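Local coordinates for lipid II:glycine glycyltransferase (Staphylococcus aureus, PDB 6SNR), which probably adds the first glycine of the pentaglycine bridge of Staphylococcus aureus peptidoglycan to the lysine of lipid II, using glycyl-tRNA as donor, at residues S92-A97 against F388-N393; G37-R42 against K98-Y103. One frame throughout, in Å; residues are numbered along the deposited sequence.

Interaction 1: residues S92-A97 against F388-N393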
ATOM      1  N   SER A  92      16.764  23.757 -14.666  1.00 21.75           N
ATOM      2  CA  SER A  92      15.356  24.141 -14.772  1.00 20.52           C
ATOM      3  C   SER A  92      14.683  24.372 -13.435  1.00 19.14           C
ATOM      4  O   SER A  92      13.889  25.302 -13.281  1.00 18.33           O
ATOM      5  CB  SER A  92      14.556  23.128 -15.607  1.00 22.31           C
ATOM      6  OG  SER A  92      15.046  23.080 -16.952  1.00 23.89           O
ATOM      7  N   ALA A  93      14.945  23.496 -12.453  1.00 16.55           N
ATOM      8  CA  ALA A  93      14.352  23.683 -11.141  1.00 17.48           C
ATOM      9  C   ALA A  93      14.817  24.949 -10.455  1.00 16.54           C
ATOM     10  O   ALA A  93      14.034  25.611  -9.846  1.00 16.84           O
ATOM     11  CB  ALA A  93      14.566  22.481 -10.184  1.00 17.05           C
ATOM     12  N   LYS A  94      16.091  25.289 -10.624  1.00 18.45           N
ATOM     13  CA  LYS A  94      16.629  26.508 -10.022  1.00 18.64           C
ATOM     14  C   LYS A  94      15.956  27.740 -10.605  1.00 18.57           C
ATOM     15  O   LYS A  94      15.612  28.624  -9.906  1.00 19.49           O
ATOM     16  CB  LYS A  94      18.133  26.596 -10.254  1.00 20.81           C
ATOM     17  CG  LYS A  94      18.969  25.724  -9.336  1.00 22.28           C
ATOM     18  CD  LYS A  94      20.398  25.592  -9.808  1.00 23.45           C
ATOM     19  CE  LYS A  94      21.050  26.967  -9.849  1.00 26.63           C
ATOM     20  NZ  LYS A  94      22.501  26.769  -9.858  1.00 26.41           N
ATOM     21  N   GLU A  95      15.729  27.746 -11.916  1.00 20.98           N
ATOM     22  CA  GLU A  95      15.009  28.882 -12.534  1.00 22.01           C
ATOM     23  C   GLU A  95      13.616  29.121 -11.905  1.00 21.37           C
ATOM     24  O   GLU A  95      13.198  30.234 -11.530  1.00 20.33           O
ATOM     25  CB  GLU A  95      14.839  28.654 -14.039  1.00 24.31           C
ATOM     26  CG  GLU A  95      16.081  28.578 -14.882  1.00 30.22           C
ATOM     27  CD  GLU A  95      15.814  28.766 -16.379  1.00 36.07           C
ATOM     28  OE1 GLU A  95      14.664  29.085 -16.775  1.00 35.89           O
ATOM     29  OE2 GLU A  95      16.781  28.597 -17.154  1.00 41.67           O
ATOM     30  N   ILE A  96      12.836  28.041 -11.802  1.00 18.77           N
ATOM     31  CA  ILE A  96      11.502  28.151 -11.271  1.00 18.92           C
ATOM     32  C   ILE A  96      11.545  28.526  -9.779  1.00 19.08           C
ATOM     33  O   ILE A  96      10.831  29.390  -9.302  1.00 20.63           O
ATOM     34  CB  ILE A  96      10.757  26.824 -11.494  1.00 19.41           C
ATOM     35  CG1 ILE A  96      10.581  26.556 -12.970  1.00 20.71           C
ATOM     36  CG2 ILE A  96       9.411  26.826 -10.795  1.00 19.29           C
ATOM     37  CD1 ILE A  96       9.972  25.206 -13.279  1.00 20.21           C
ATOM     38  N   ALA A  97      12.375  27.808  -9.014  1.00 18.18           N
ATOM     39  CA  ALA A  97      12.423  27.980  -7.572  1.00 18.36           C
ATOM     40  C   ALA A  97      12.868  29.390  -7.157  1.00 19.24           C
ATOM     41  O   ALA A  97      12.361  29.912  -6.215  1.00 18.67           O
ATOM     42  CB  ALA A  97      13.327  26.911  -6.954  1.00 18.62           C
ATOM     43  N   PHE A 388      17.980  15.255   0.081  1.00 16.87           N
ATOM     44  CA  PHE A 388      19.059  16.151  -0.308  1.00 17.57           C
ATOM     45  C   PHE A 388      18.479  17.539  -0.577  1.00 19.23           C
ATOM     46  O   PHE A 388      17.394  17.672  -1.148  1.00 19.06           O
ATOM     47  CB  PHE A 388      19.696  15.684  -1.630  1.00 18.22           C
ATOM     48  CG  PHE A 388      20.266  14.282  -1.594  1.00 18.73           C
ATOM     49  CD1 PHE A 388      19.448  13.184  -1.702  1.00 20.35           C
ATOM     50  CD2 PHE A 388      21.642  14.075  -1.465  1.00 20.14           C
ATOM     51  CE1 PHE A 388      19.959  11.919  -1.624  1.00 21.60           C
ATOM     52  CE2 PHE A 388      22.161  12.787  -1.433  1.00 20.54           C
ATOM     53  CZ  PHE A 388      21.313  11.712  -1.501  1.00 20.89           C
ATOM     54  N   ASP A 389      19.236  18.585  -0.218  1.00 19.57           N
ATOM     55  CA  ASP A 389      18.788  19.956  -0.402  1.00 20.40           C
ATOM     56  C   ASP A 389      19.819  20.722  -1.219  1.00 21.59           C
ATOM     57  O   ASP A 389      21.011  20.650  -0.930  1.00 20.24           O
ATOM     58  CB  ASP A 389      18.582  20.664   0.925  1.00 20.14           C
ATOM     59  CG  ASP A 389      17.496  20.046   1.754  1.00 22.63           C
ATOM     60  OD1 ASP A 389      16.360  20.053   1.259  1.00 24.80           O
ATOM     61  OD2 ASP A 389      17.761  19.636   2.908  1.00 25.50           O
ATOM     62  N   TYR A 390      19.356  21.425  -2.250  1.00 20.38           N
ATOM     63  CA  TYR A 390      20.178  22.398  -2.986  1.00 19.70           C
ATOM     64  C   TYR A 390      19.769  23.733  -2.398  1.00 19.02           C
ATOM     65  O   TYR A 390      18.645  24.212  -2.570  1.00 19.25           O
ATOM     66  CB  TYR A 390      19.963  22.326  -4.489  1.00 19.66           C
ATOM     67  CG  TYR A 390      20.884  23.257  -5.235  1.00 20.16           C
ATOM     68  CD1 TYR A 390      20.538  24.582  -5.405  1.00 23.89           C
ATOM     69  CD2 TYR A 390      22.094  22.810  -5.763  1.00 20.72           C
ATOM     70  CE1 TYR A 390      21.388  25.449  -6.070  1.00 24.45           C
ATOM     71  CE2 TYR A 390      22.937  23.681  -6.453  1.00 23.88           C
ATOM     72  CZ  TYR A 390      22.570  25.002  -6.580  1.00 23.34           C
ATOM     73  OH  TYR A 390      23.383  25.901  -7.266  1.00 27.22           O
ATOM     74  N   ILE A 391      20.668  24.347  -1.598  1.00 20.72           N
ATOM     75  CA  ILE A 391      20.266  25.439  -0.756  1.00 21.30           C
ATOM     76  C   ILE A 391      20.393  26.763  -1.537  1.00 21.83           C
ATOM     77  O   ILE A 391      21.464  27.043  -2.102  1.00 24.48           O
ATOM     78  CB  ILE A 391      21.107  25.505   0.566  1.00 23.14           C
ATOM     79  CG1 ILE A 391      20.861  24.235   1.381  1.00 24.55           C
ATOM     80  CG2 ILE A 391      20.765  26.756   1.367  1.00 24.10           C
ATOM     81  CD1 ILE A 391      21.890  23.996   2.477  1.00 25.41           C
ATOM     82  N   LEU A 392      19.313  27.536  -1.537  1.00 23.74           N
ATOM     83  CA  LEU A 392      19.221  28.817  -2.246  1.00 23.05           C
ATOM     84  C   LEU A 392      19.381  30.007  -1.330  1.00 26.26           C
ATOM     85  O   LEU A 392      19.853  31.069  -1.751  1.00 27.50           O
ATOM     86  CB  LEU A 392      17.880  28.915  -2.994  1.00 22.14           C
ATOM     87  CG  LEU A 392      17.715  27.848  -4.054  1.00 22.07           C
ATOM     88  CD1 LEU A 392      16.277  27.790  -4.543  1.00 23.63           C
ATOM     89  CD2 LEU A 392      18.706  27.982  -5.195  1.00 23.86           C
ATOM     90  N   ASN A 393      18.952  29.865  -0.085  1.00 25.78           N
ATOM     91  CA  ASN A 393      19.174  30.901   0.904  1.00 27.07           C
ATOM     92  C   ASN A 393      19.671  30.239   2.193  1.00 25.65           C
ATOM     93  O   ASN A 393      18.888  29.648   2.894  1.00 25.57           O
ATOM     94  CB  ASN A 393      17.897  31.675   1.141  1.00 26.77           C
ATOM     95  CG  ASN A 393      18.117  32.907   1.992  1.00 31.11           C
ATOM     96  OD1 ASN A 393      18.623  32.799   3.093  1.00 29.80           O
ATOM     97  ND2 ASN A 393      17.708  34.072   1.494  1.00 31.71           N
TER

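Interaction 2: residues G37-R42 against K98-Y103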
ATOM      1  N   GLY A  37      -2.019  23.404   0.828  1.00 24.42           N
ATOM      2  CA  GLY A  37      -1.344  24.641   0.492  1.00 23.97           C
ATOM      3  C   GLY A  37      -0.226  24.522  -0.514  1.00 23.23           C
ATOM      4  O   GLY A  37       0.534  25.485  -0.728  1.00 26.65           O
ATOM      5  N   TRP A  38      -0.103  23.356  -1.149  1.00 20.61           N
ATOM      6  CA  TRP A  38       0.948  23.160  -2.116  1.00 18.73           C
ATOM      7  C   TRP A  38       0.480  23.476  -3.522  1.00 20.05           C
ATOM      8  O   TRP A  38      -0.630  23.099  -3.911  1.00 19.72           O
ATOM      9  CB  TRP A  38       1.480  21.726  -2.115  1.00 18.67           C
ATOM     10  CG  TRP A  38       2.043  21.268  -0.797  1.00 18.24           C
ATOM     11  CD1 TRP A  38       1.334  20.760   0.268  1.00 18.66           C
ATOM     12  CD2 TRP A  38       3.416  21.324  -0.367  1.00 17.71           C
ATOM     13  NE1 TRP A  38       2.190  20.466   1.314  1.00 20.37           N
ATOM     14  CE2 TRP A  38       3.468  20.824   0.958  1.00 18.88           C
ATOM     15  CE3 TRP A  38       4.599  21.768  -0.955  1.00 19.22           C
ATOM     16  CZ2 TRP A  38       4.716  20.727   1.673  1.00 20.02           C
ATOM     17  CZ3 TRP A  38       5.797  21.689  -0.230  1.00 18.84           C
ATOM     18  CH2 TRP A  38       5.838  21.155   1.041  1.00 19.66           C
ATOM     19  N   TYR A  39       1.316  24.162  -4.284  1.00 18.21           N
ATOM     20  CA  TYR A  39       1.080  24.388  -5.720  1.00 18.29           C
ATOM     21  C   TYR A  39       2.204  23.803  -6.544  1.00 18.94           C
ATOM     22  O   TYR A  39       3.364  23.772  -6.123  1.00 18.84           O
ATOM     23  CB  TYR A  39       0.825  25.864  -6.082  1.00 18.37           C
ATOM     24  CG  TYR A  39       1.959  26.857  -5.770  1.00 17.72           C
ATOM     25  CD1 TYR A  39       2.099  27.379  -4.474  1.00 19.79           C
ATOM     26  CD2 TYR A  39       2.811  27.322  -6.760  1.00 18.51           C
ATOM     27  CE1 TYR A  39       3.119  28.282  -4.168  1.00 20.31           C
ATOM     28  CE2 TYR A  39       3.821  28.239  -6.463  1.00 19.07           C
ATOM     29  CZ  TYR A  39       3.947  28.718  -5.170  1.00 18.47           C
ATOM     30  OH  TYR A  39       5.002  29.603  -4.941  1.00 20.74           O
ATOM     31  N   ALA A  40       1.865  23.342  -7.752  1.00 16.87           N
ATOM     32  CA  ALA A  40       2.752  22.549  -8.542  1.00 16.61           C
ATOM     33  C   ALA A  40       3.264  23.199  -9.814  1.00 17.64           C
ATOM     34  O   ALA A  40       2.540  23.998 -10.475  1.00 17.94           O
ATOM     35  CB  ALA A  40       2.101  21.191  -8.885  1.00 19.66           C
ATOM     36  N   ARG A  41       4.459  22.780 -10.192  1.00 16.97           N
ATOM     37  CA  ARG A  41       5.073  23.120 -11.476  1.00 17.54           C
ATOM     38  C   ARG A  41       5.790  21.908 -11.966  1.00 17.74           C
ATOM     39  O   ARG A  41       6.225  21.087 -11.167  1.00 19.70           O
ATOM     40  CB  ARG A  41       6.042  24.286 -11.302  1.00 17.00           C
ATOM     41  CG  ARG A  41       5.339  25.596 -10.976  1.00 18.37           C
ATOM     42  CD  ARG A  41       4.547  26.202 -12.152  1.00 20.06           C
ATOM     43  NE  ARG A  41       5.438  26.401 -13.252  1.00 22.75           N
ATOM     44  CZ  ARG A  41       6.260  27.452 -13.374  1.00 24.47           C
ATOM     45  NH1 ARG A  41       6.239  28.455 -12.500  1.00 25.92           N
ATOM     46  NH2 ARG A  41       7.090  27.502 -14.395  1.00 26.48           N
ATOM     47  N   ARG A  42       5.901  21.743 -13.276  1.00 15.01           N
ATOM     48  CA  ARG A  42       6.629  20.642 -13.882  1.00 15.10           C
ATOM     49  C   ARG A  42       7.787  21.123 -14.737  1.00 15.33           C
ATOM     50  O   ARG A  42       7.752  22.236 -15.303  1.00 18.04           O
ATOM     51  CB  ARG A  42       5.686  19.720 -14.724  1.00 16.01           C
ATOM     52  CG  ARG A  42       4.685  18.918 -13.895  1.00 17.59           C
ATOM     53  CD  ARG A  42       4.128  17.780 -14.733  1.00 17.00           C
ATOM     54  NE  ARG A  42       3.124  18.295 -15.717  1.00 16.61           N
ATOM     55  CZ  ARG A  42       3.341  18.405 -17.032  1.00 17.20           C
ATOM     56  NH1 ARG A  42       4.520  18.150 -17.574  1.00 18.26           N
ATOM     57  NH2 ARG A  42       2.355  18.857 -17.824  1.00 19.38           N
ATOM     58  N   LYS A  98      13.803  29.976  -7.883  1.00 21.10           N
ATOM     59  CA  LYS A  98      14.254  31.330  -7.551  1.00 21.89           C
ATOM     60  C   LYS A  98      13.105  32.311  -7.777  1.00 22.40           C
ATOM     61  O   LYS A  98      12.872  33.216  -6.972  1.00 22.63           O
ATOM     62  CB  LYS A  98      15.491  31.687  -8.365  1.00 25.58           C
ATOM     63  CG  LYS A  98      16.738  30.974  -7.895  1.00 29.55           C
ATOM     64  CD  LYS A  98      17.857  31.169  -8.913  1.00 34.22           C
ATOM     65  CE  LYS A  98      19.181  30.625  -8.433  1.00 39.32           C
ATOM     66  NZ  LYS A  98      19.816  31.441  -7.368  1.00 43.55           N
ATOM     67  N   ALA A  99      12.358  32.105  -8.862  1.00 21.26           N
ATOM     68  CA  ALA A  99      11.181  32.928  -9.138  1.00 21.80           C
ATOM     69  C   ALA A  99      10.077  32.786  -8.102  1.00 20.31           C
ATOM     70  O   ALA A  99       9.295  33.708  -7.915  1.00 21.40           O
ATOM     71  CB  ALA A  99      10.660  32.631 -10.535  1.00 21.40           C
ATOM     72  N   GLU A 100      10.023  31.628  -7.391  1.00 19.14           N
ATOM     73  CA  GLU A 100       9.100  31.410  -6.310  1.00 20.26           C
ATOM     74  C   GLU A 100       9.643  31.750  -4.890  1.00 19.06           C
ATOM     75  O   GLU A 100       8.969  31.492  -3.903  1.00 19.50           O
ATOM     76  CB  GLU A 100       8.580  29.963  -6.307  1.00 19.54           C
ATOM     77  CG  GLU A 100       7.897  29.604  -7.611  1.00 20.01           C
ATOM     78  CD  GLU A 100       6.705  30.474  -7.893  1.00 20.21           C
ATOM     79  OE1 GLU A 100       5.919  30.796  -6.984  1.00 20.60           O
ATOM     80  OE2 GLU A 100       6.573  30.791  -9.096  1.00 24.67           O
ATOM     81  N   LYS A 101      10.823  32.372  -4.855  1.00 22.32           N
ATOM     82  CA  LYS A 101      11.497  32.801  -3.616  1.00 22.49           C
ATOM     83  C   LYS A 101      11.733  31.583  -2.723  1.00 20.42           C
ATOM     84  O   LYS A 101      11.535  31.649  -1.506  1.00 18.83           O
ATOM     85  CB  LYS A 101      10.708  33.882  -2.849  1.00 24.83           C
ATOM     86  CG  LYS A 101      10.269  35.088  -3.684  1.00 27.94           C
ATOM     87  CD  LYS A 101      11.463  35.845  -4.230  1.00 31.56           C
ATOM     88  CE  LYS A 101      11.040  37.136  -4.938  1.00 36.41           C
ATOM     89  NZ  LYS A 101      12.258  37.838  -5.440  1.00 40.55           N
ATOM     90  N   ALA A 102      12.132  30.474  -3.314  1.00 19.42           N
ATOM     91  CA  ALA A 102      12.344  29.254  -2.528  1.00 18.34           C
ATOM     92  C   ALA A 102      13.664  29.371  -1.735  1.00 18.96           C
ATOM     93  O   ALA A 102      14.633  29.909  -2.243  1.00 23.50           O
ATOM     94  CB  ALA A 102      12.381  28.034  -3.423  1.00 18.64           C
ATOM     95  N   TYR A 103      13.689  28.878  -0.485  1.00 19.50           N
ATOM     96  CA  TYR A 103      14.956  28.882   0.274  1.00 20.10           C
ATOM     97  C   TYR A 103      15.828  27.670  -0.057  1.00 19.42           C
ATOM     98  O   TYR A 103      17.029  27.657   0.253  1.00 19.96           O
ATOM     99  CB  TYR A 103      14.687  28.996   1.783  1.00 20.44           C
ATOM    100  CG  TYR A 103      14.097  27.768   2.409  1.00 20.79           C
ATOM    101  CD1 TYR A 103      14.912  26.703   2.786  1.00 20.39           C
ATOM    102  CD2 TYR A 103      12.740  27.670   2.632  1.00 20.88           C
ATOM    103  CE1 TYR A 103      14.349  25.574   3.397  1.00 20.70           C
ATOM    104  CE2 TYR A 103      12.176  26.546   3.235  1.00 19.97           C
ATOM    105  CZ  TYR A 103      12.981  25.511   3.585  1.00 19.83           C
ATOM    106  OH  TYR A 103      12.422  24.397   4.197  1.00 23.85           O
TER

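Interaction 1: residues S92-A97 against F388-N393
The ring of Tyr-390 receives Lys-94 at a slant, the ammonium NZ lying neither squarely over a face nor at an edge, while Leu-392, just past the end of the strand, sets CD2 at the ring's edge, in plane. The methylenes of Lys-94 run beside one flank of the ring, CD coming within 3.9 Å of Tyr-390 CE1. They lead to a hydrogen bond from Lys-94 NZ to Tyr-390 OH of 2.9 Å. At the phenol oxygen the angle CZ-OH-NZ is close to 118°, as expected for a donor approaching an oxygen bonded to an aromatic ring. A kink at chi3 (61°) in the otherwise extended lysine chain helps bring the ammonium to the hydroxyl, and the ring reaches toward the helix because its CG lies opposite the backbone N (chi1 -176°). Both residues suit a partly exposed seam: each has an apolar length that can pack and a polar end that can bond. Deeper in, Leu-392 CD1 rests on Ala-97 CB at 3.9 Å. The methyl of this buried alanine is small enough for the helix to lie close to the sheet, and the branching of the leucine lets its other methyl meet the tyrosine. Helix 83-99 connects the parallel neighbours 68-78 and 102-107 in a beta-alpha-beta crossover, and its alanines Ala-93 and Ala-97 also pack on Ile-105 of strand 102-107. Strand 388-391 pairs antiparallel with that same strand, and beyond it Asn-393 is the N-cap of helix 394-400, its OD1 accepting a hydrogen bond from Leu-396 N.

Interaction 2: residues G37-R42 against K98-Y103
Tyr-39 OH gives a hydrogen bond of 2.5 Å to Glu-100 OE1, the single such bond between residues 37-42 and 98-103. The acceptor oxygen is met on its anti side, with the hydroxyl 27° out of the carboxylate plane. Seen from the tyrosine, OE1 lies at the ring's edge, near its plane, and also stands 3.3 Å from Tyr-39 CE2. Ring and carboxylate are turned 76° apart, so the two groups meet edgewise without stacking. CB of Glu-100 already points toward the strand, and the bend at chi2 (-61°) holds the carboxylate beside the hydroxyl, with Glu-100 CD 3.5 Å from Tyr-39 OH. Glutamate suits the place because its chain helps span the distance from the helix end to the strand, where the nearest CA atoms, those of Arg-41 and Glu-100, are 10.6 Å apart, and it ends in an acceptor for the phenol. Glu-100 is also the first residue after helix 83-99 to leave helical geometry. There the chain turns in a Schellman motif: Lys-101, with positive phi, occupies the C-prime position, and Lys-101 N bonds to Lys-98 O at 3.1 Å while Ala-102 N returns to Ala-97 O. The turn passes the chain from the crossover helix into strand 102-107, and Glu-100 O is bound by Thr-68 OG1 on the neighbouring strand. Arg-41, on the same side of strand 39-47 as Tyr-39, brings a second polar group to the carboxylate. Its NH1 remains 4.1 Å from Glu-100 OE2, too far for a salt bridge, although the opposite charges probably still attract. Phe-59 of strand 50-61 meets the Tyr-39 ring and also touches the Glu-100 side chain.

How the interactions relate
Both interactions use helix 83-99 and the sheet it packs on, but at different places. Interaction 1 joins the helix body to strand 388-391 and is partly buried, combining an apolar leucine-alanine contact with a lysine-tyrosine bond nearer solvent. Interaction 2 ties the turn after the helix to strand 39-47 at the surface, and it is polar throughout: a phenol bonds a carboxylate while an arginine stands off. The centres of interaction 1 and interaction 2 are about 10 Å apart, and their segments alternate along the chain. They meet directly at Tyr-103 O, which probably accepts hydrogen bonds from Leu-392 N and Asn-393 N, and again where Ile-96 CD1 packs against Arg-41 NH2.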